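Local coordinates for ABC transporter substrate binding protein (Ribose) (Agrobacterium vitis, PDB 4WUT) that probably serves as the extracytoplasmic sugar-binding component of an ABC transporter and holds beta-D-fucopyranose in this structure, at residues 193-206 with 219-233. Sequence-based numbering, arbitrary orientation.
Sequences SQMATALNQTTDVL and NEPTAIGMGRAIKQA. With CA (calcium ion), chain F; FCB (beta-D-fucopyranose), chain E.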
ATOM      1  N   SER A 193     -10.516  -1.217  -1.831  1.00  8.83           N
ATOM      2  CA  SER A 193      -9.561  -0.836  -2.890  1.00  9.12           C
ATOM      3  C   SER A 193     -10.206  -0.678  -4.281  1.00  9.41           C
ATOM      4  O   SER A 193      -9.554  -0.853  -5.315  1.00 11.37           O
ATOM      5  CB  SER A 193      -8.361  -1.774  -2.948  1.00  9.57           C
ATOM      6  OG  SER A 193      -7.574  -1.582  -1.767  1.00  9.33           O
ATOM      7  N   GLN A 194     -11.490  -0.340  -4.278  1.00 10.16           N
ATOM      8  CA  GLN A 194     -12.214  -0.066  -5.518  1.00  9.74           C
ATOM      9  C   GLN A 194     -12.382   1.439  -5.636  1.00  9.42           C
ATOM     10  O   GLN A 194     -13.023   2.072  -4.788  1.00 10.27           O
ATOM     11  CB  GLN A 194     -13.578  -0.754  -5.529  1.00 12.24           C
ATOM     12  CG  GLN A 194     -13.520  -2.263  -5.560  1.00 11.36           C
ATOM     13  CD  GLN A 194     -12.915  -2.790  -6.834  1.00 18.89           C
ATOM     14  OE1 GLN A 194     -12.917  -2.115  -7.872  1.00 19.83           O
ATOM     15  NE2 GLN A 194     -12.387  -3.998  -6.774  1.00 22.13           N
HETATM   16  N   MSE A 195     -11.768   2.019  -6.674  0.51  9.92           N
HETATM   17  CA  MSE A 195     -11.869   3.448  -6.966  0.51  9.62           C
HETATM   18  C   MSE A 195     -13.321   3.925  -6.938  0.51 10.08           C
HETATM   19  O   MSE A 195     -13.648   4.927  -6.283  0.51 10.54           O
HETATM   20  CB  MSE A 195     -11.227   3.801  -8.325  0.51 14.74           C
HETATM   21  CG  MSE A 195      -9.687   3.753  -8.372  0.51 19.04           C
HETATM   22 SE   MSE A 195      -8.876   4.318 -10.113  0.51 46.73          SE
HETATM   23  CE  MSE A 195      -9.180   2.702 -11.168  0.51 21.73           C
ATOM     24  N   ALA A 196     -14.187   3.197  -7.635  1.00  9.98           N
ATOM     25  CA  ALA A 196     -15.582   3.589  -7.760  1.00 12.14           C
ATOM     26  C   ALA A 196     -16.307   3.597  -6.418  1.00  9.83           C
ATOM     27  O   ALA A 196     -17.149   4.473  -6.156  1.00 12.71           O
ATOM     28  CB  ALA A 196     -16.309   2.691  -8.739  1.00 12.39           C
ATOM     29  N   THR A 197     -15.947   2.654  -5.551  1.00  8.91           N
ATOM     30  CA  THR A 197     -16.545   2.596  -4.234  1.00  8.55           C
ATOM     31  C   THR A 197     -16.100   3.788  -3.386  1.00  8.18           C
ATOM     32  O   THR A 197     -16.919   4.440  -2.715  1.00  9.75           O
ATOM     33  CB  THR A 197     -16.184   1.308  -3.544  1.00  9.29           C
ATOM     34  OG1 THR A 197     -16.685   0.217  -4.334  1.00 12.31           O
ATOM     35  CG2 THR A 197     -16.793   1.256  -2.175  1.00  8.82           C
ATOM     36  N   ALA A 198     -14.794   4.069  -3.428  1.00  8.63           N
ATOM     37  CA  ALA A 198     -14.238   5.247  -2.765  1.00  8.50           C
ATOM     38  C   ALA A 198     -14.851   6.556  -3.244  1.00  8.06           C
ATOM     39  O   ALA A 198     -15.091   7.478  -2.435  1.00  9.27           O
ATOM     40  CB  ALA A 198     -12.722   5.286  -2.945  1.00  9.29           C
ATOM     41  N   LEU A 199     -15.097   6.653  -4.547  1.00  8.25           N
ATOM     42  CA  LEU A 199     -15.754   7.836  -5.106  1.00  8.25           C
ATOM     43  C   LEU A 199     -17.146   8.019  -4.461  1.00  8.11           C
ATOM     44  O   LEU A 199     -17.473   9.091  -3.933  1.00 10.83           O
ATOM     45  CB  LEU A 199     -15.804   7.723  -6.634  1.00 13.31           C
ATOM     46  CG  LEU A 199     -16.042   9.026  -7.406  1.00 17.87           C
ATOM     47  CD1 LEU A 199     -15.703   8.818  -8.878  1.00 20.23           C
ATOM     48  CD2 LEU A 199     -17.459   9.468  -7.247  1.00 21.66           C
ATOM     49  N   ASN A 200     -17.967   6.975  -4.464  1.00  8.42           N
ATOM     50  CA  ASN A 200     -19.282   7.037  -3.844  1.00  8.83           C
ATOM     51  C   ASN A 200     -19.200   7.322  -2.341  1.00  8.43           C
ATOM     52  O   ASN A 200     -19.884   8.201  -1.848  1.00  8.62           O
ATOM     53  CB  ASN A 200     -20.041   5.730  -4.082  1.00 10.61           C
ATOM     54  CG  ASN A 200     -21.450   5.752  -3.479  1.00 10.95           C
ATOM     55  OD1 ASN A 200     -22.181   6.730  -3.617  1.00 12.75           O
ATOM     56  ND2 ASN A 200     -21.806   4.685  -2.772  1.00 14.69           N
ATOM     57  N   GLN A 201     -18.352   6.592  -1.620  1.00  9.51           N
ATOM     58  CA  GLN A 201     -18.244   6.819  -0.189  1.00 10.68           C
ATOM     59  C   GLN A 201     -17.810   8.239   0.138  1.00 11.18           C
ATOM     60  O   GLN A 201     -18.310   8.823   1.076  1.00  9.56           O
ATOM     61  CB  GLN A 201     -17.287   5.806   0.455  1.00  8.56           C
ATOM     62  CG  GLN A 201     -17.828   4.421   0.447  1.00  7.59           C
ATOM     63  CD  GLN A 201     -16.800   3.376   0.856  1.00 11.10           C
ATOM     64  OE1 GLN A 201     -15.595   3.548   0.676  1.00 12.11           O
ATOM     65  NE2 GLN A 201     -17.291   2.269   1.372  1.00 13.06           N
ATOM     66  N   THR A 202     -16.874   8.775  -0.622  1.00  9.15           N
ATOM     67  CA  THR A 202     -16.475  10.166  -0.437  1.00  7.40           C
ATOM     68  C   THR A 202     -17.581  11.156  -0.763  1.00  9.54           C
ATOM     69  O   THR A 202     -17.836  12.101  -0.027  1.00  8.31           O
ATOM     70  CB  THR A 202     -15.230  10.484  -1.261  1.00  7.46           C
ATOM     71  OG1 THR A 202     -14.153   9.647  -0.819  1.00  8.89           O
ATOM     72  CG2 THR A 202     -14.806  11.898  -1.017  1.00  8.20           C
ATOM     73  N   THR A 203     -18.288  10.931  -1.868  1.00  7.70           N
ATOM     74  CA  THR A 203     -19.411  11.782  -2.199  1.00  8.99           C
ATOM     75  C   THR A 203     -20.422  11.820  -1.040  1.00  7.95           C
ATOM     76  O   THR A 203     -20.903  12.874  -0.627  1.00  9.81           O
ATOM     77  CB  THR A 203     -20.078  11.283  -3.480  1.00 12.61           C
ATOM     78  OG1 THR A 203     -19.166  11.462  -4.577  1.00 11.56           O
ATOM     79  CG2 THR A 203     -21.373  12.057  -3.769  1.00 11.20           C
ATOM     80  N   ASP A 204     -20.639  10.659  -0.444  1.00  7.84           N
ATOM     81  CA  ASP A 204     -21.579  10.522   0.628  1.00  8.56           C
ATOM     82  C   ASP A 204     -21.095  11.179   1.924  1.00  7.96           C
ATOM     83  O   ASP A 204     -21.885  11.814   2.592  1.00  9.86           O
ATOM     84  CB  ASP A 204     -21.935   9.047   0.813  1.00  8.17           C
ATOM     85  CG  ASP A 204     -22.748   8.487  -0.373  1.00 11.37           C
ATOM     86  OD1 ASP A 204     -23.316   9.272  -1.169  1.00 10.94           O
ATOM     87  OD2 ASP A 204     -22.815   7.250  -0.502  1.00 10.88           O
ATOM     88  N   VAL A 205     -19.814  11.033   2.247  0.74  8.69           N
ATOM     89  CA  VAL A 205     -19.251  11.669   3.433  0.74  8.83           C
ATOM     90  C   VAL A 205     -19.280  13.187   3.325  0.74  8.79           C
ATOM     91  O   VAL A 205     -19.560  13.874   4.302  0.74  9.44           O
ATOM     92  CB  VAL A 205     -17.857  11.142   3.737  0.74  9.17           C
ATOM     93  CG1 VAL A 205     -17.296  11.845   4.972  0.74 20.42           C
ATOM     94  CG2 VAL A 205     -17.894   9.691   3.983  0.74 21.48           C
ATOM     95  N   LEU A 206     -19.031  13.701   2.136  1.00  8.96           N
ATOM     96  CA  LEU A 206     -19.083  15.127   1.897  1.00  8.24           C
ATOM     97  C   LEU A 206     -20.507  15.655   2.050  1.00  9.02           C
ATOM     98  O   LEU A 206     -20.724  16.734   2.636  1.00 10.82           O
ATOM     99  CB  LEU A 206     -18.525  15.508   0.521  1.00  9.31           C
ATOM    100  CG  LEU A 206     -17.030  15.264   0.298  1.00 10.07           C
ATOM    101  CD1 LEU A 206     -16.679  15.424  -1.167  1.00 14.19           C
ATOM    102  CD2 LEU A 206     -16.126  16.141   1.177  1.00 12.25           C
ATOM    103  N   ASN A 219      -5.010   4.655   0.507  1.00  7.30           N
ATOM    104  CA  ASN A 219      -4.238   3.995  -0.533  1.00  7.32           C
ATOM    105  C   ASN A 219      -4.599   4.537  -1.916  1.00  8.53           C
ATOM    106  O   ASN A 219      -5.478   5.398  -2.058  1.00  7.52           O
ATOM    107  CB  ASN A 219      -4.354   2.461  -0.472  1.00  9.03           C
ATOM    108  CG  ASN A 219      -5.632   1.912  -1.093  1.00  9.57           C
ATOM    109  OD1 ASN A 219      -6.626   2.609  -1.298  1.00  9.24           O
ATOM    110  ND2 ASN A 219      -5.610   0.620  -1.376  1.00  8.87           N
ATOM    111  N   GLU A 220      -3.914   4.016  -2.915  1.00  9.80           N
ATOM    112  CA  GLU A 220      -3.992   4.563  -4.266  1.00 10.22           C
ATOM    113  C   GLU A 220      -5.433   4.674  -4.814  1.00 10.49           C
ATOM    114  O   GLU A 220      -5.902   5.781  -5.126  1.00  8.82           O
ATOM    115  CB  GLU A 220      -3.066   3.794  -5.220  1.00  9.41           C
ATOM    116  CG  GLU A 220      -3.099   4.318  -6.654  1.00 11.02           C
ATOM    117  CD  GLU A 220      -2.313   3.418  -7.605  1.00 16.35           C
ATOM    118  OE1 GLU A 220      -2.754   2.273  -7.856  1.00 17.03           O
ATOM    119  OE2 GLU A 220      -1.239   3.829  -8.082  1.00 16.64           O
ATOM    120  N   PRO A 221      -6.158   3.546  -4.923  1.00  8.29           N
ATOM    121  CA  PRO A 221      -7.490   3.691  -5.509  1.00  9.57           C
ATOM    122  C   PRO A 221      -8.439   4.508  -4.631  1.00  9.20           C
ATOM    123  O   PRO A 221      -9.333   5.193  -5.134  1.00  9.32           O
ATOM    124  CB  PRO A 221      -7.980   2.251  -5.635  1.00  9.46           C
ATOM    125  CG  PRO A 221      -7.164   1.490  -4.607  1.00 10.22           C
ATOM    126  CD  PRO A 221      -5.829   2.135  -4.687  1.00  9.35           C
ATOM    127  N   THR A 222      -8.256   4.453  -3.325  1.00  7.78           N
ATOM    128  CA  THR A 222      -9.157   5.152  -2.429  1.00  8.34           C
ATOM    129  C   THR A 222      -8.920   6.648  -2.590  1.00  8.31           C
ATOM    130  O   THR A 222      -9.862   7.432  -2.637  1.00  9.32           O
ATOM    131  CB  THR A 222      -8.979   4.702  -0.970  1.00  7.33           C
ATOM    132  OG1 THR A 222      -9.176   3.284  -0.861  1.00  8.97           O
ATOM    133  CG2 THR A 222      -9.910   5.411  -0.068  1.00  9.25           C
ATOM    134  N   ALA A 223      -7.647   7.025  -2.669  1.00  6.75           N
ATOM    135  CA  ALA A 223      -7.322   8.443  -2.789  1.00  7.84           C
ATOM    136  C   ALA A 223      -7.737   9.006  -4.130  1.00  7.87           C
ATOM    137  O   ALA A 223      -8.121  10.181  -4.222  1.00  9.16           O
ATOM    138  CB  ALA A 223      -5.828   8.635  -2.556  1.00  9.53           C
ATOM    139  N   ILE A 224      -7.659   8.200  -5.186  1.00  8.57           N
ATOM    140  CA  ILE A 224      -8.112   8.645  -6.505  1.00  9.27           C
ATOM    141  C   ILE A 224      -9.627   8.851  -6.505  1.00 10.81           C
ATOM    142  O   ILE A 224     -10.144   9.872  -6.948  1.00  9.52           O
ATOM    143  CB  ILE A 224      -7.695   7.662  -7.598  1.00  8.84           C
ATOM    144  CG1 ILE A 224      -6.163   7.658  -7.720  1.00 11.25           C
ATOM    145  CG2 ILE A 224      -8.353   8.057  -8.934  1.00 11.40           C
ATOM    146  CD1 ILE A 224      -5.582   6.618  -8.598  1.00 13.89           C
ATOM    147  N   GLY A 225     -10.366   7.888  -5.983  1.00  9.84           N
ATOM    148  CA  GLY A 225     -11.799   8.075  -5.913  1.00 10.00           C
ATOM    149  C   GLY A 225     -12.179   9.279  -5.068  1.00 10.82           C
ATOM    150  O   GLY A 225     -13.127   9.977  -5.374  1.00 10.23           O
HETATM  151  N   MSE A 226     -11.468   9.458  -3.967  1.00  9.91           N
HETATM  152  CA  MSE A 226     -11.649  10.596  -3.073  1.00 10.26           C
HETATM  153  C   MSE A 226     -11.444  11.909  -3.824  1.00 10.59           C
HETATM  154  O   MSE A 226     -12.283  12.802  -3.763  1.00 10.27           O
HETATM  155  CB  MSE A 226     -10.643  10.493  -1.929  1.00 11.26           C
HETATM  156  CG  MSE A 226     -10.727  11.629  -0.943  1.00  9.84           C
HETATM  157 SE   MSE A 226      -9.312  11.487   0.378  1.00 18.18          SE
HETATM  158  CE  MSE A 226      -7.798  11.962  -0.745  1.00 13.56           C
ATOM    159  N   GLY A 227     -10.338  12.020  -4.545  1.00  8.95           N
ATOM    160  CA  GLY A 227     -10.063  13.254  -5.241  1.00  8.83           C
ATOM    161  C   GLY A 227     -11.127  13.543  -6.272  1.00 11.52           C
ATOM    162  O   GLY A 227     -11.594  14.676  -6.411  1.00 12.16           O
ATOM    163  N   ARG A 228     -11.548  12.508  -6.984  1.00 12.05           N
ATOM    164  CA  ARG A 228     -12.552  12.701  -8.026  1.00 12.06           C
ATOM    165  C   ARG A 228     -13.876  13.145  -7.415  1.00 11.64           C
ATOM    166  O   ARG A 228     -14.557  14.004  -7.974  1.00 12.08           O
ATOM    167  CB  ARG A 228     -12.736  11.422  -8.835  1.00 10.08           C
ATOM    168  CG  ARG A 228     -11.540  11.070  -9.659  1.00 12.35           C
ATOM    169  CD  ARG A 228     -11.779   9.878 -10.559  1.00 18.84           C
ATOM    170  NE  ARG A 228     -10.572   9.577 -11.318  1.00 20.09           N
ATOM    171  CZ  ARG A 228     -10.428   8.530 -12.118  1.00 24.89           C
ATOM    172  NH1 ARG A 228     -11.440   7.690 -12.291  1.00 30.23           N
ATOM    173  NH2 ARG A 228      -9.278   8.335 -12.752  1.00 25.15           N
ATOM    174  N   ALA A 229     -14.239  12.571  -6.272  1.00  8.96           N
ATOM    175  CA  ALA A 229     -15.449  12.974  -5.552  1.00  9.96           C
ATOM    176  C   ALA A 229     -15.412  14.427  -5.111  1.00  9.04           C
ATOM    177  O   ALA A 229     -16.404  15.144  -5.237  1.00 11.74           O
ATOM    178  CB  ALA A 229     -15.689  12.070  -4.342  1.00 10.74           C
ATOM    179  N   ILE A 230     -14.273  14.850  -4.560  1.00 10.49           N
ATOM    180  CA  ILE A 230     -14.121  16.226  -4.116  1.00 10.68           C
ATOM    181  C   ILE A 230     -14.302  17.202  -5.286  1.00 11.92           C
ATOM    182  O   ILE A 230     -15.006  18.208  -5.192  1.00 11.45           O
ATOM    183  CB  ILE A 230     -12.733  16.410  -3.489  1.00 10.20           C
ATOM    184  CG1 ILE A 230     -12.638  15.641  -2.166  1.00 11.80           C
ATOM    185  CG2 ILE A 230     -12.428  17.863  -3.271  1.00 11.51           C
ATOM    186  CD1 ILE A 230     -11.247  15.516  -1.649  1.00 11.97           C
ATOM    187  N   LYS A 231     -13.675  16.878  -6.406  1.00 10.93           N
ATOM    188  CA  LYS A 231     -13.752  17.723  -7.582  1.00 15.40           C
ATOM    189  C   LYS A 231     -15.184  17.794  -8.061  1.00 13.49           C
ATOM    190  O   LYS A 231     -15.707  18.868  -8.350  1.00 15.93           O
ATOM    191  CB  LYS A 231     -12.857  17.168  -8.676  1.00 20.77           C
ATOM    192  CG  LYS A 231     -11.399  17.479  -8.484  1.00 24.70           C
ATOM    193  CD  LYS A 231     -10.592  17.113  -9.715  1.00 31.94           C
ATOM    194  CE  LYS A 231     -11.087  17.840 -10.930  1.00 35.39           C
ATOM    195  NZ  LYS A 231     -11.212  19.309 -10.695  1.00 42.15           N
ATOM    196  N   GLN A 232     -15.826  16.629  -8.158  1.00 14.58           N
ATOM    197  CA  GLN A 232     -17.203  16.568  -8.653  1.00 15.84           C
ATOM    198  C   GLN A 232     -18.203  17.306  -7.746  1.00 11.83           C
ATOM    199  O   GLN A 232     -19.217  17.837  -8.221  1.00 16.53           O
ATOM    200  CB  GLN A 232     -17.614  15.111  -8.816  1.00 18.91           C
ATOM    201  CG  GLN A 232     -16.945  14.461 -10.022  1.00 29.70           C
ATOM    202  CD  GLN A 232     -17.304  12.988 -10.229  1.00 34.73           C
ATOM    203  OE1 GLN A 232     -18.343  12.495  -9.758  1.00 32.94           O
ATOM    204  NE2 GLN A 232     -16.437  12.281 -10.945  1.00 33.72           N
ATOM    205  N   ALA A 233     -17.927  17.348  -6.458  1.00 13.94           N
ATOM    206  CA  ALA A 233     -18.754  18.058  -5.497  1.00 16.54           C
ATOM    207  C   ALA A 233     -18.546  19.578  -5.511  1.00 15.54           C
ATOM    208  O   ALA A 233     -19.269  20.300  -4.822  1.00 19.84           O
ATOM    209  CB  ALA A 233     -18.475  17.516  -4.102  1.00 18.18           C
TER
HETATM  210 CA    CA F 405     -24.209   7.501  -2.537  1.00 10.59          CA
HETATM  211  C1  FCB E 404      -0.861   0.650  -1.489  1.00  6.39           C
HETATM  212  C2  FCB E 404      -0.893  -0.394  -0.380  1.00 12.22           C
HETATM  213  C3  FCB E 404      -1.070  -1.714  -0.901  1.00 13.19           C
HETATM  214  C4  FCB E 404      -2.309  -1.775  -1.835  1.00 13.17           C
HETATM  215  C5  FCB E 404      -2.105  -0.628  -2.863  1.00 12.00           C
HETATM  216  C6  FCB E 404      -3.271  -0.542  -3.891  1.00 13.06           C
HETATM  217  O1  FCB E 404      -1.004   1.840  -0.872  1.00 10.01           O
HETATM  218  O2  FCB E 404       0.398  -0.316   0.286  1.00 11.33           O
HETATM  219  O3  FCB E 404      -1.241  -2.591   0.242  1.00 13.33           O
HETATM  220  O4  FCB E 404      -3.543  -1.643  -1.086  1.00 15.67           O
HETATM  221  O5  FCB E 404      -2.072   0.575  -2.228  1.00 14.30           O
HETATM  222  O   HOH W   1     -18.909  14.006  -5.444  1.00 21.99           O
HETATM  223  O   HOH W   2     -24.251   9.478  -3.996  1.00 15.03           O
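Leu199 rests on the backbone of Gly225, joining helices 195-206 and 220-232, two neighbouring helices on one side of a sheet in a periplasmic-binding-protein fold. Their axes come within 7.1 Å and cross at -45°; the bare CA of Gly225 faces the other helix, 3.7 Å from Met195 O and near Ala198 CB. Separately, Leu199 CA lies 3.4 Å from Gly225 O in a CA-H...O contact. A chi1 of -161° turns CG of Leu199 away from its own N, and the side chain enters as a knob among Gly225, Arg228, Ala229 and Gln232. One turn on, the methyl of Ala229 is pressed against Thr202, Ala229 CB to Thr202 CG2 at 3.4 Å, tighter than usual for two carbons. Toward the start of the helices, in the conformer given here, CG of selenomethionine Met195 meets Pro221 CB at 3.6 Å, the two side chains crossing at about a right angle.

Thr202 OG1 and N grip Ala198 O from opposite faces of its plane, and the OG1 bond sets the rotation that brings CG2 to Ala229. A water donates to both Thr203 OG1 and Ala229 O, bridging the helices. Beyond Pro221 lies the sugar pocket. Asn219 caps its helix, OD1 accepting from Thr222 N and OG1, which holds the amide so that Asn219 ND2 donates to Ser193 OG at 3.0 Å. Ser193 OG is also hydrogen-bonded to Glu65, itself hydrogen-bonded to the sugar, and Asn219 ND2 donates to fucose O4.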